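Local structure of chitin-binding type-4 domain-containing protein (Photorhabdus laumondii subsp. laumondii, 6T5Z) at residues H1-D5 with P32-E36; D24-V28 with H58-L62; F41-G45 with R112-N116; I80-I86 with S132-C138; Q89-W95 with D124-P130. The protein is a copper-dependent lytic polysaccharide monooxygenase of family AA10 that probably cleaves chitin oxidatively. All coordinates share one frame; numbering follows the deposited sequence. Where two conformers were deposited one is given.

Interaction 1: residues H1-D5 with P32-E36. With CU (copper (II) ion), chain D.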
# COMPACT_ATOMS: atom_id res chain seq x y z
N HIS A 1 9.12 8.91 -6.20
CA HIS A 1 8.03 8.26 -6.94
C HIS A 1 8.27 6.77 -7.14
O HIS A 1 9.32 6.36 -7.64
CB HIS A 1 7.83 8.94 -8.29
CG HIS A 1 7.16 10.27 -8.19
ND1 HIS A 1 7.77 11.36 -7.60
CD2 HIS A 1 5.94 10.69 -8.60
CE1 HIS A 1 6.95 12.39 -7.64
NE2 HIS A 1 5.83 12.01 -8.24
N GLY A 2 7.29 5.96 -6.75
CA GLY A 2 7.41 4.51 -6.92
C GLY A 2 6.14 3.80 -6.52
O GLY A 2 5.21 4.40 -5.98
N TYR A 3 6.11 2.49 -6.80
CA TYR A 3 4.94 1.69 -6.49
C TYR A 3 5.38 0.26 -6.20
O TYR A 3 6.50 -0.14 -6.52
CB TYR A 3 3.93 1.73 -7.65
CG TYR A 3 4.53 1.26 -8.95
CD1 TYR A 3 4.55 -0.08 -9.28
CD2 TYR A 3 5.09 2.16 -9.86
CE1 TYR A 3 5.10 -0.53 -10.46
CE2 TYR A 3 5.64 1.72 -11.05
CZ TYR A 3 5.64 0.37 -11.34
OH TYR A 3 6.19 -0.09 -12.52
N ILE A 4 4.48 -0.51 -5.59
CA ILE A 4 4.72 -1.91 -5.28
C ILE A 4 4.13 -2.78 -6.38
O ILE A 4 2.92 -2.68 -6.68
CB ILE A 4 4.11 -2.28 -3.92
CG1 ILE A 4 4.78 -1.46 -2.81
CG2 ILE A 4 4.24 -3.79 -3.68
CD1 ILE A 4 4.20 -1.71 -1.42
N ASP A 5 4.96 -3.63 -6.99
CA ASP A 5 4.48 -4.53 -8.04
C ASP A 5 4.53 -6.00 -7.64
O ASP A 5 4.22 -6.87 -8.46
CB ASP A 5 5.22 -4.30 -9.36
CG ASP A 5 6.70 -4.63 -9.29
OD1 ASP A 5 7.32 -4.62 -10.38
OD2 ASP A 5 7.25 -4.87 -8.20
N PRO A 32 0.75 5.10 -11.33
CA PRO A 32 0.69 4.41 -10.03
C PRO A 32 1.83 4.78 -9.11
O PRO A 32 1.74 4.47 -7.91
CB PRO A 32 0.75 2.94 -10.43
CG PRO A 32 1.53 2.96 -11.76
CD PRO A 32 1.12 4.20 -12.44
N GLN A 33 2.88 5.41 -9.63
CA GLN A 33 4.06 5.83 -8.86
C GLN A 33 3.85 7.13 -8.10
O GLN A 33 4.76 7.56 -7.37
CB GLN A 33 5.27 6.01 -9.80
CG GLN A 33 5.23 7.25 -10.76
CD GLN A 33 4.56 6.93 -12.12
OE1 GLN A 33 3.79 5.99 -12.23
NE2 GLN A 33 4.88 7.72 -13.16
N SER A 34 2.66 7.75 -8.21
CA SER A 34 2.51 9.16 -7.86
C SER A 34 1.60 9.39 -6.67
O SER A 34 1.10 10.51 -6.48
CB SER A 34 2.00 9.93 -9.08
OG SER A 34 2.97 9.91 -10.12
N LEU A 35 1.39 8.38 -5.84
CA LEU A 35 0.49 8.49 -4.69
C LEU A 35 1.26 9.06 -3.50
O LEU A 35 1.61 8.38 -2.52
CB LEU A 35 -0.15 7.13 -4.41
CG LEU A 35 -1.26 6.77 -5.42
CD1 LEU A 35 -1.32 5.28 -5.67
CD2 LEU A 35 -2.58 7.26 -4.89
N GLU A 36 1.53 10.36 -3.59
CA GLU A 36 2.39 11.08 -2.66
C GLU A 36 1.56 11.98 -1.75
O GLU A 36 0.69 12.71 -2.22
CB GLU A 36 3.42 11.92 -3.42
CG GLU A 36 4.48 12.57 -2.53
CD GLU A 36 5.38 13.51 -3.31
OE1 GLU A 36 5.17 13.63 -4.53
OE2 GLU A 36 6.28 14.14 -2.71
CU CU D . 9.41 11.03 -6.44
O HOH W 1 10.02 12.97 -7.72
O HOH W 2 8.79 12.84 -5.13
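His1 sets its CG anti to the carbonyl carbon (chi1 -74°), which swings the ring beside the terminal amine and against the loop 32-36, whereas Tyr3 turns its CG between N and carbonyl carbon (chi1 58°), laying its ring against Pro32. The first torsion lets one residue grip copper twice: His1 N binds at 2.1 Å and His1 ND1 at 2.0 Å, the chelate of the histidine brace that defines lytic polysaccharide monooxygenases, with two waters and His90 as further ligands. Ser34 OG meets the ring edge in plane, 3.4 Å from His1 CD2. Glu36 brings its carboxylate up at about a right angle, OE1 3.8 Å from His1 CE1, while its OE2 is held by Asn161. A weak hydrogen bond joins Gly2 N to Gln33 O (3.1 Å), and Gln33 CA returns a CA-H...O contact to Gly2 O. Pro32 CG covers one face of the Tyr3 ring near its rim, 4.1 Å from Tyr3 CD2, and Gln33 CB touches that ring's edge. The N-terminal strand is seated on the loop and hydrogen-bonded to strand 79-86 through Tyr3 and Asp5, with helix 10-14 against Pro32 and strand 161-172 touching both segments.

Interaction 2: residues D24-V28 with H58-L62; sequences DCGLV and HFGAL. With CU (copper (II) ion), chain E.
Asp24-Val28 and the 3-10 turns of His58-Leu62 approach closest at Cys25 and Ala61, whose CA atoms lie 5.3 Å apart, and a single water bridges the backbones by donating to Cys25 O and His58 O and accepting from Ala61 N. Leu27 throws its side chain away from its own N (chi1 -170°), which carries CD2 over the centre of the His58 imidazole in a CH-pi contact, 3.7 Å from the ring centroid. Within its own segment, His58 places CD2 over the centre of the Phe59 ring. Val28 fills the inner part: CG2 is 3.4 Å from Phe59 CD1 and 3.6 Å from Leu62 CD1, the valine and leucine meeting tip to tip. Ala61 CB rests near Asp24 O at 3.6 Å. Behind this layer, Cys25 is disulfide-bonded to Cys14 of helix 10-14, and Val28 and Leu62 both touch that helix, so 24-28 is tied to the helix covalently and both segments pack on it. His58 ND1 also binds a second copper ion at 2.1 Å, far from the histidine brace. Cohesion here is mostly apolar and water-mediated, with Leu27 CD2 covering one imidazole face while ND1, at the ring edge, binds the metal.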
# COMPACT_ATOMS: atom_id res chain seq x y z
N ASP A 24 -11.42 0.96 -14.28
CA ASP A 24 -12.15 2.14 -13.82
C ASP A 24 -11.43 2.85 -12.68
O ASP A 24 -12.04 3.29 -11.71
CB ASP A 24 -13.59 1.79 -13.44
CG ASP A 24 -14.54 2.97 -13.60
OD1 ASP A 24 -14.14 3.98 -14.22
OD2 ASP A 24 -15.68 2.88 -13.10
N CYS A 25 -10.11 3.02 -12.84
CA CYS A 25 -9.24 3.60 -11.83
C CYS A 25 -8.91 5.07 -12.08
O CYS A 25 -8.17 5.67 -11.29
CB CYS A 25 -7.93 2.82 -11.75
SG CYS A 25 -8.10 1.07 -11.38
N GLY A 26 -9.41 5.65 -13.17
CA GLY A 26 -9.06 7.03 -13.47
C GLY A 26 -7.58 7.18 -13.77
O GLY A 26 -6.92 6.27 -14.28
N LEU A 27 -7.05 8.35 -13.41
CA LEU A 27 -5.66 8.67 -13.74
C LEU A 27 -4.66 7.73 -13.08
O LEU A 27 -3.54 7.60 -13.59
CB LEU A 27 -5.35 10.12 -13.33
CG LEU A 27 -4.02 10.67 -13.82
CD1 LEU A 27 -3.98 10.75 -15.34
CD2 LEU A 27 -3.76 12.03 -13.20
N VAL A 28 -5.03 7.06 -11.98
CA VAL A 28 -4.15 6.11 -11.30
C VAL A 28 -3.48 5.18 -12.31
O VAL A 28 -2.28 4.88 -12.22
CB VAL A 28 -4.94 5.29 -10.26
CG1 VAL A 28 -4.13 4.12 -9.77
CG2 VAL A 28 -5.35 6.14 -9.10
N HIS A 58 -7.97 13.20 -7.80
CA HIS A 58 -8.14 12.49 -9.06
C HIS A 58 -7.67 11.04 -8.98
O HIS A 58 -7.76 10.32 -9.99
CB HIS A 58 -7.48 13.24 -10.23
CG HIS A 58 -6.01 13.49 -10.09
ND1 HIS A 58 -5.36 14.48 -10.80
CD2 HIS A 58 -5.05 12.88 -9.35
CE1 HIS A 58 -4.07 14.47 -10.51
NE2 HIS A 58 -3.86 13.50 -9.63
N PHE A 59 -7.22 10.58 -7.81
CA PHE A 59 -7.00 9.17 -7.54
C PHE A 59 -8.10 8.56 -6.68
O PHE A 59 -7.96 7.43 -6.21
CB PHE A 59 -5.64 8.96 -6.86
CG PHE A 59 -4.45 9.44 -7.67
CD1 PHE A 59 -4.42 9.36 -9.05
CD2 PHE A 59 -3.34 9.98 -7.02
CE1 PHE A 59 -3.31 9.78 -9.76
CE2 PHE A 59 -2.22 10.40 -7.73
CZ PHE A 59 -2.20 10.31 -9.10
N GLY A 60 -9.21 9.28 -6.49
CA GLY A 60 -10.29 8.89 -5.60
C GLY A 60 -11.00 7.60 -5.96
O GLY A 60 -11.65 7.01 -5.09
N ALA A 61 -10.90 7.14 -7.21
CA ALA A 61 -11.47 5.83 -7.54
C ALA A 61 -10.94 4.74 -6.61
O ALA A 61 -11.66 3.78 -6.31
CB ALA A 61 -11.19 5.47 -8.99
N LEU A 62 -9.70 4.87 -6.15
CA LEU A 62 -9.13 3.85 -5.28
C LEU A 62 -9.80 3.79 -3.92
O LEU A 62 -9.60 2.81 -3.19
CB LEU A 62 -7.63 4.10 -5.08
CG LEU A 62 -6.78 4.05 -6.35
CD1 LEU A 62 -5.31 4.26 -6.01
CD2 LEU A 62 -6.98 2.73 -7.08
CU CU E . -6.58 15.74 -12.00
O HOH W 3 -9.50 8.18 -9.62

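Interaction 3: residues F41-G45 with R112-N116; sequences FPQAG and REQFN
Arg112 lays its guanidinium along the loop Phe41-Gly45 and supplies the tightly bonded part of this contact. Arg112 NE donates to Pro42 O at 2.8 Å, almost straight (170°), in the carbonyl plane and on a lone pair; Arg112 NH2 donates to Ala44 O at 2.9 Å on a more bent path, from above that carbonyl plane. Both acceptors lie in the guanidinium plane, so the two bonds fix the rotation of the group. One face of it is covered by Phe41, whose CE1 sits over the centre, 3.8 Å from Arg112 CZ. With CG turned opposite its own amide nitrogen (chi1 -176°), Phe41 runs past the arginine in the reverse direction, the two planes 54° apart. Pro42, which follows a cis peptide bond, packs its CB on Arg112 CG at 3.9 Å. The inner side is looser: Phe41 CZ and Phe115 CD2 only approach to 4.4 Å, although both rings also lean on Phe98 and Leu151 of the sheet. On the solvent side, Ala44 is exposed and contributes its carbonyl. Pro46 O takes a further bond from NH2 and Asp48 a salt bridge from NH1; one cation thus gathers three backbone carbonyls and a carboxylate, tying two distant loops together.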
# COMPACT_ATOMS: atom_id res chain seq x y z
N PHE A 41 1.60 8.62 8.73
CA PHE A 41 0.46 7.77 9.03
C PHE A 41 0.78 6.81 10.19
O PHE A 41 1.85 6.23 10.22
CB PHE A 41 0.08 6.97 7.77
CG PHE A 41 -1.14 6.14 7.94
CD1 PHE A 41 -2.40 6.66 7.65
CD2 PHE A 41 -1.05 4.84 8.40
CE1 PHE A 41 -3.53 5.88 7.82
CE2 PHE A 41 -2.17 4.07 8.57
CZ PHE A 41 -3.42 4.59 8.28
N PRO A 42 -0.15 6.63 11.14
CA PRO A 42 -1.52 7.19 11.22
C PRO A 42 -1.67 8.49 12.00
O PRO A 42 -2.78 9.03 12.05
CB PRO A 42 -2.28 6.07 11.94
CG PRO A 42 -1.26 5.53 12.89
CD PRO A 42 0.04 5.53 12.10
N GLN A 43 -0.60 8.98 12.63
CA GLN A 43 -0.70 10.23 13.40
C GLN A 43 -0.95 11.42 12.48
O GLN A 43 -1.55 12.41 12.91
CB GLN A 43 0.56 10.44 14.24
CG GLN A 43 0.76 9.42 15.36
CD GLN A 43 1.26 8.06 14.88
OE1 GLN A 43 2.02 7.95 13.91
NE2 GLN A 43 0.81 7.00 15.58
N ALA A 44 -0.50 11.34 11.24
CA ALA A 44 -0.80 12.34 10.22
C ALA A 44 -1.05 11.59 8.91
O ALA A 44 -1.36 10.40 8.89
CB ALA A 44 0.32 13.38 10.10
N GLY A 45 -0.89 12.30 7.79
CA GLY A 45 -1.02 11.71 6.48
C GLY A 45 -2.44 11.74 5.96
O GLY A 45 -3.30 12.49 6.45
N ARG A 112 -8.38 4.75 9.81
CA ARG A 112 -7.43 4.33 10.83
C ARG A 112 -8.03 3.25 11.72
O ARG A 112 -7.33 2.33 12.14
CB ARG A 112 -6.96 5.53 11.64
CG ARG A 112 -6.05 6.42 10.82
CD ARG A 112 -6.07 7.88 11.25
NE ARG A 112 -5.04 8.61 10.51
CZ ARG A 112 -5.15 8.98 9.23
NH1 ARG A 112 -6.25 8.69 8.55
NH2 ARG A 112 -4.15 9.62 8.63
N GLU A 113 -9.34 3.33 11.97
CA GLU A 113 -10.00 2.31 12.77
C GLU A 113 -9.99 0.96 12.05
O GLU A 113 -9.99 -0.09 12.71
CB GLU A 113 -11.42 2.76 13.11
CG GLU A 113 -12.13 1.92 14.14
CD GLU A 113 -12.89 0.76 13.55
OE1 GLU A 113 -13.19 0.79 12.33
OE2 GLU A 113 -13.20 -0.19 14.30
N GLN A 114 -9.96 0.97 10.71
CA GLN A 114 -9.94 -0.28 9.96
C GLN A 114 -8.57 -0.95 9.95
O GLN A 114 -8.49 -2.15 9.66
CB GLN A 114 -10.40 -0.03 8.52
CG GLN A 114 -11.88 0.35 8.41
CD GLN A 114 -12.75 -0.83 7.97
OE1 GLN A 114 -12.92 -1.80 8.71
NE2 GLN A 114 -13.31 -0.73 6.76
N PHE A 115 -7.51 -0.20 10.26
CA PHE A 115 -6.13 -0.68 10.22
C PHE A 115 -5.61 -0.90 11.62
O PHE A 115 -6.00 -0.21 12.56
CB PHE A 115 -5.23 0.33 9.50
CG PHE A 115 -5.23 0.22 8.01
CD1 PHE A 115 -4.52 -0.79 7.39
CD2 PHE A 115 -5.91 1.14 7.22
CE1 PHE A 115 -4.51 -0.91 6.00
CE2 PHE A 115 -5.90 1.04 5.84
CZ PHE A 115 -5.19 0.01 5.23
N ASN A 116 -4.71 -1.88 11.77
CA ASN A 116 -3.90 -1.93 12.98
C ASN A 116 -3.16 -0.61 13.13
O ASN A 116 -2.79 0.04 12.15
CB ASN A 116 -2.93 -3.11 12.92
CG ASN A 116 -3.62 -4.45 13.11
OD1 ASN A 116 -4.58 -4.57 13.88
ND2 ASN A 116 -3.14 -5.48 12.41

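Interaction 4: residues I80-I86 with S132-C138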
# COMPACT_ATOMS: atom_id res chain seq x y z
N ILE A 80 6.50 -12.87 3.84
CA ILE A 80 6.05 -12.16 2.64
C ILE A 80 7.12 -11.13 2.29
O ILE A 80 7.74 -10.53 3.17
CB ILE A 80 4.67 -11.51 2.86
CG1 ILE A 80 4.18 -10.77 1.61
CG2 ILE A 80 4.69 -10.56 4.05
CD1 ILE A 80 2.68 -10.42 1.68
N GLU A 81 7.34 -10.93 0.99
CA GLU A 81 8.28 -9.94 0.48
C GLU A 81 7.52 -8.93 -0.35
O GLU A 81 6.69 -9.30 -1.19
CB GLU A 81 9.37 -10.59 -0.39
CG GLU A 81 10.31 -11.53 0.35
CD GLU A 81 11.49 -11.93 -0.51
OE1 GLU A 81 11.50 -11.59 -1.71
OE2 GLU A 81 12.41 -12.58 0.02
N PHE A 82 7.83 -7.65 -0.15
CA PHE A 82 7.28 -6.56 -0.94
C PHE A 82 8.37 -5.97 -1.82
O PHE A 82 9.46 -5.66 -1.35
CB PHE A 82 6.70 -5.47 -0.03
CG PHE A 82 5.62 -5.97 0.88
CD1 PHE A 82 5.93 -6.39 2.17
CD2 PHE A 82 4.30 -6.05 0.45
CE1 PHE A 82 4.96 -6.85 3.01
CE2 PHE A 82 3.31 -6.52 1.30
CZ PHE A 82 3.64 -6.91 2.60
N GLN A 83 8.06 -5.79 -3.10
CA GLN A 83 9.00 -5.22 -4.07
C GLN A 83 8.47 -3.88 -4.56
O GLN A 83 7.36 -3.82 -5.10
CB GLN A 83 9.22 -6.16 -5.25
CG GLN A 83 10.23 -5.64 -6.27
CD GLN A 83 10.48 -6.64 -7.38
OE1 GLN A 83 11.49 -7.34 -7.40
NE2 GLN A 83 9.52 -6.73 -8.32
N TRP A 84 9.28 -2.84 -4.40
CA TRP A 84 9.01 -1.52 -4.94
C TRP A 84 9.82 -1.28 -6.20
O TRP A 84 11.02 -1.60 -6.24
CB TRP A 84 9.36 -0.41 -3.94
CG TRP A 84 8.44 -0.23 -2.75
CD1 TRP A 84 8.37 -1.01 -1.63
CD2 TRP A 84 7.50 0.84 -2.57
NE1 TRP A 84 7.43 -0.50 -0.76
CE2 TRP A 84 6.89 0.64 -1.31
CE3 TRP A 84 7.12 1.94 -3.34
CZ2 TRP A 84 5.90 1.49 -0.82
CZ3 TRP A 84 6.15 2.80 -2.85
CH2 TRP A 84 5.55 2.57 -1.60
N GLU A 85 9.17 -0.70 -7.22
CA GLU A 85 9.84 -0.12 -8.39
C GLU A 85 9.98 1.37 -8.12
O GLU A 85 8.99 2.09 -7.99
CB GLU A 85 9.03 -0.39 -9.67
CG GLU A 85 8.74 -1.86 -9.93
CD GLU A 85 9.94 -2.62 -10.48
OE1 GLU A 85 11.00 -2.01 -10.71
OE2 GLU A 85 9.82 -3.85 -10.71
N ILE A 86 11.22 1.83 -8.00
CA ILE A 86 11.53 3.20 -7.60
C ILE A 86 11.84 3.97 -8.87
O ILE A 86 12.99 4.01 -9.34
CB ILE A 86 12.68 3.23 -6.60
CG1 ILE A 86 12.33 2.37 -5.38
CG2 ILE A 86 13.04 4.67 -6.20
CD1 ILE A 86 11.07 2.83 -4.65
N SER A 132 17.08 1.31 -7.49
CA SER A 132 15.90 1.53 -8.31
C SER A 132 14.84 0.44 -8.15
O SER A 132 13.71 0.61 -8.63
CB SER A 132 16.32 1.67 -9.77
OG SER A 132 17.15 2.82 -9.91
N ARG A 133 15.18 -0.67 -7.51
CA ARG A 133 14.22 -1.69 -7.13
C ARG A 133 14.57 -2.12 -5.71
O ARG A 133 15.75 -2.36 -5.41
CB ARG A 133 14.26 -2.87 -8.10
CG ARG A 133 13.22 -3.94 -7.83
CD ARG A 133 13.13 -4.91 -9.00
NE ARG A 133 14.43 -5.48 -9.30
CZ ARG A 133 14.98 -6.49 -8.63
NH1 ARG A 133 14.33 -7.05 -7.61
NH2 ARG A 133 16.18 -6.95 -8.98
N VAL A 134 13.57 -2.19 -4.84
CA VAL A 134 13.78 -2.43 -3.41
C VAL A 134 12.89 -3.57 -2.97
O VAL A 134 11.72 -3.65 -3.35
CB VAL A 134 13.48 -1.16 -2.59
CG1 VAL A 134 13.39 -1.50 -1.10
CG2 VAL A 134 14.53 -0.10 -2.86
N ILE A 135 13.44 -4.48 -2.16
CA ILE A 135 12.68 -5.58 -1.59
C ILE A 135 12.73 -5.52 -0.07
O ILE A 135 13.81 -5.43 0.52
CB ILE A 135 13.19 -6.95 -2.10
CG1 ILE A 135 12.81 -7.15 -3.58
CG2 ILE A 135 12.63 -8.07 -1.26
CD1 ILE A 135 13.22 -8.50 -4.14
N ASN A 136 11.56 -5.56 0.57
CA ASN A 136 11.45 -5.60 2.02
C ASN A 136 10.92 -6.97 2.44
O ASN A 136 9.83 -7.37 2.01
CB ASN A 136 10.52 -4.51 2.55
CG ASN A 136 10.90 -3.12 2.07
OD1 ASN A 136 10.08 -2.41 1.49
ND2 ASN A 136 12.15 -2.73 2.32
N LYS A 137 11.66 -7.66 3.30
CA LYS A 137 11.25 -8.96 3.81
C LYS A 137 10.48 -8.78 5.12
O LYS A 137 10.95 -8.10 6.04
CB LYS A 137 12.46 -9.87 4.02
CG LYS A 137 13.23 -10.22 2.76
CD LYS A 137 14.45 -11.05 3.12
CE LYS A 137 15.41 -11.25 1.96
NZ LYS A 137 14.96 -12.35 1.07
N CYS A 138 9.30 -9.41 5.20
CA CYS A 138 8.38 -9.19 6.30
C CYS A 138 7.76 -10.52 6.73
O CYS A 138 7.92 -11.56 6.09
CB CYS A 138 7.27 -8.19 5.92
SG CYS A 138 7.85 -6.60 5.37
O HOH W 4 15.43 4.88 -10.43
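Ile80-Ile86 and Ser132-Cys138 pair as antiparallel strands, joined by backbone hydrogen bonds at Ile80-Cys138, Phe82-Asn136 and Trp84-Val134 and closed by Ile86 N to Ser132 O. At the non-hydrogen-bonded pair between the first two of these, Glu81 and Lys137 lie side by side on the outer face, and Lys137 NZ meets Glu81 OE2 in a 2.8 Å salt bridge from above the carboxylate plane. Next along this face, Gln83 has its CG anti to the backbone N (chi1 -178°) and crosses Arg133; Arg133 NH1 donates to Gln83 OE1 at 2.9 Å, tilted out of both planes. On the other face, Cys138 SG sits at the edge of the Phe82 ring, 3.7 Å from CD1, as a sulfur-aromatic contact, and Ile86 CG1 packs on Val134 CG2 at 4.2 Å. In the second shell, Asp5 OD2 accepts from the side-chain NE2 of Gln83, Tyr97 OH bonds to both Trp84 NE1 and Asn136 OD1, and a disulfide ties Cys138 to Cys121. A water spans Ile86 O and Ser132 OG at the strand ends nearest the copper. Charged and polar links thus face outward, while aromatic, sulfur and buried amide groups turn into the core of the beta-sandwich.

Interaction 5: residues Q89-W95 with D124-P130. With CU (copper (II) ion), chain D.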
# COMPACT_ATOMS: atom_id res chain seq x y z
N GLN A 89 14.42 7.97 -7.50
CA GLN A 89 15.03 7.67 -6.21
C GLN A 89 15.08 8.91 -5.33
O GLN A 89 15.40 10.01 -5.79
CB GLN A 89 16.44 7.12 -6.40
CG GLN A 89 16.52 5.82 -7.17
CD GLN A 89 17.84 5.66 -7.87
OE1 GLN A 89 17.99 6.05 -9.02
NE2 GLN A 89 18.82 5.09 -7.18
N HIS A 90 14.74 8.73 -4.05
CA HIS A 90 14.81 9.78 -3.05
C HIS A 90 15.37 9.20 -1.76
O HIS A 90 15.08 8.05 -1.43
CB HIS A 90 13.45 10.40 -2.72
CG HIS A 90 12.66 10.81 -3.92
ND1 HIS A 90 13.09 11.78 -4.80
CD2 HIS A 90 11.44 10.41 -4.35
CE1 HIS A 90 12.17 11.94 -5.74
NE2 HIS A 90 11.16 11.13 -5.49
N LYS A 91 16.12 10.02 -1.03
CA LYS A 91 16.63 9.61 0.27
C LYS A 91 15.47 9.17 1.16
O LYS A 91 14.43 9.84 1.22
CB LYS A 91 17.41 10.76 0.91
CG LYS A 91 18.73 11.09 0.22
CD LYS A 91 19.38 12.35 0.81
CE LYS A 91 19.60 12.24 2.30
NZ LYS A 91 20.75 11.35 2.65
N THR A 92 15.67 8.06 1.86
CA THR A 92 14.57 7.28 2.43
C THR A 92 14.73 7.13 3.94
O THR A 92 15.76 6.66 4.41
CB THR A 92 14.52 5.91 1.76
OG1 THR A 92 14.23 6.08 0.36
CG2 THR A 92 13.46 5.02 2.40
N SER A 93 13.69 7.51 4.69
CA SER A 93 13.65 7.20 6.11
C SER A 93 13.36 5.73 6.35
O SER A 93 14.05 5.06 7.13
CB SER A 93 12.60 8.05 6.82
OG SER A 93 12.96 9.42 6.87
N SER A 94 12.34 5.19 5.68
CA SER A 94 11.90 3.84 6.01
C SER A 94 10.94 3.30 4.96
O SER A 94 10.40 4.05 4.14
CB SER A 94 11.21 3.79 7.37
OG SER A 94 10.00 4.53 7.30
N TRP A 95 10.75 1.99 5.01
CA TRP A 95 9.68 1.25 4.35
C TRP A 95 8.89 0.57 5.45
O TRP A 95 9.47 -0.09 6.32
CB TRP A 95 10.26 0.19 3.39
CG TRP A 95 11.40 0.70 2.60
CD1 TRP A 95 12.72 0.77 2.98
CD2 TRP A 95 11.34 1.26 1.28
NE1 TRP A 95 13.48 1.32 1.98
CE2 TRP A 95 12.65 1.63 0.92
CE3 TRP A 95 10.30 1.48 0.37
CZ2 TRP A 95 12.95 2.21 -0.30
CZ3 TRP A 95 10.60 2.05 -0.85
CH2 TRP A 95 11.91 2.42 -1.17
N ASP A 124 14.28 0.36 8.44
CA ASP A 124 14.89 1.68 8.54
C ASP A 124 16.00 1.80 7.50
O ASP A 124 16.90 0.96 7.45
CB ASP A 124 15.42 1.86 9.97
CG ASP A 124 15.87 3.28 10.29
OD1 ASP A 124 16.13 4.09 9.37
OD2 ASP A 124 15.98 3.59 11.50
N TYR A 125 15.93 2.83 6.65
CA TYR A 125 16.96 3.05 5.63
C TYR A 125 17.93 4.17 5.99
O TYR A 125 18.84 4.44 5.21
CB TYR A 125 16.32 3.36 4.27
CG TYR A 125 16.51 2.26 3.25
CD1 TYR A 125 16.25 0.93 3.58
CD2 TYR A 125 16.91 2.55 1.96
CE1 TYR A 125 16.41 -0.08 2.65
CE2 TYR A 125 17.06 1.55 1.01
CZ TYR A 125 16.81 0.24 1.36
OH TYR A 125 16.98 -0.76 0.42
N GLN A 126 17.72 4.83 7.13
CA GLN A 126 18.70 5.75 7.70
C GLN A 126 19.06 6.87 6.73
O GLN A 126 20.20 7.34 6.69
CB GLN A 126 19.96 4.99 8.16
CG GLN A 126 19.69 3.87 9.17
CD GLN A 126 20.96 3.37 9.84
OE1 GLN A 126 21.80 4.17 10.26
NE2 GLN A 126 21.11 2.05 9.93
N GLU A 127 18.08 7.30 5.93
CA GLU A 127 18.16 8.45 5.03
C GLU A 127 19.04 8.19 3.82
O GLU A 127 19.44 9.13 3.12
CB GLU A 127 18.63 9.72 5.76
CG GLU A 127 17.80 10.04 6.98
CD GLU A 127 18.06 11.43 7.53
OE1 GLU A 127 19.10 12.03 7.19
OE2 GLU A 127 17.21 11.91 8.31
N LYS A 128 19.35 6.93 3.54
CA LYS A 128 20.18 6.56 2.41
C LYS A 128 19.37 6.56 1.12
O LYS A 128 18.14 6.42 1.12
CB LYS A 128 20.79 5.18 2.65
CG LYS A 128 21.86 5.18 3.73
CD LYS A 128 22.52 3.81 3.92
CE LYS A 128 21.60 2.82 4.62
NZ LYS A 128 22.37 1.66 5.14
N MET A 129 20.08 6.73 0.01
CA MET A 129 19.47 6.71 -1.31
C MET A 129 19.21 5.27 -1.72
O MET A 129 20.15 4.46 -1.75
CB MET A 129 20.40 7.40 -2.32
CG MET A 129 19.81 7.60 -3.72
SD MET A 129 18.45 8.80 -3.73
CE MET A 129 19.33 10.28 -3.29
N PRO A 130 17.97 4.89 -2.04
CA PRO A 130 17.69 3.50 -2.39
C PRO A 130 18.10 3.20 -3.82
O PRO A 130 18.26 4.10 -4.65
CB PRO A 130 16.17 3.40 -2.24
CG PRO A 130 15.70 4.77 -2.65
CD PRO A 130 16.78 5.74 -2.19
CU CU D . 9.41 11.03 -6.44
O HOH W 5 21.03 12.59 5.25
O HOH W 1 10.02 12.97 -7.72
O HOH W 2 8.79 12.84 -5.13
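Trp95 and Tyr125 meet edge-to-face in the beta-sandwich of this AA10 enzyme, where residues 124-130 run antiparallel to 89-95 and a type I' turn from Tyr125 to Lys128 takes them round a corner. Trp95 CD1 lies 3.6 Å from Tyr125 CD1, and NE1 stands over the centre of the tyrosine ring, with planes at 82°. Farther along the same edge, Trp95 CZ2 rests on Pro130 CB. Lys91 can be followed outward: CB lies 3.4 Å from Glu127 O, CG packs on Met129 CE at 3.7 Å, and CD passes 4.0 Å from Glu127 O. Bends at chi3 and chi4 curl the chain around that carbonyl, bringing Lys91 CE to 3.2 Å from Glu127 O and NZ into a hydrogen bond with it; a water continues from NZ to Glu127 OE1. Thr92 N donates to Lys128 O and Tyr125 N to Ser93 O, while Thr92 OG1 donates to His90 O and also bonds Trp154. The loop leading into this strand carries His90, whose NE2 binds the copper as the third nitrogen of the histidine brace. The Gln89 side chain closes the contact with NE2 donating to Pro130 O, 2.8 Å and nearly straight at 174°.

Overall arrangement
Copper unites interactions 1 and 5: their centres are 15 Å apart, yet His1 and His90 bind the same ion with two shared waters. Interaction 4 lies 12 Å from the first and 13 Å from the fifth, centre to centre. Its strand 79-86 neighbours strand 2-6 in the three-stranded sheet, and Trp84 and Ile86 pack on Trp95 of the other sheet. Along the chain interaction 5 is nested within the loop closed by interaction 4, bringing His90 to the copper end. Interaction 2 crosses interaction 1 in sequence and touches it through Leu35 and Phe59. Interaction 3 stands apart, about 9 Å from interactions 1 and 5 at nearest atoms, linking loops remote from the active site.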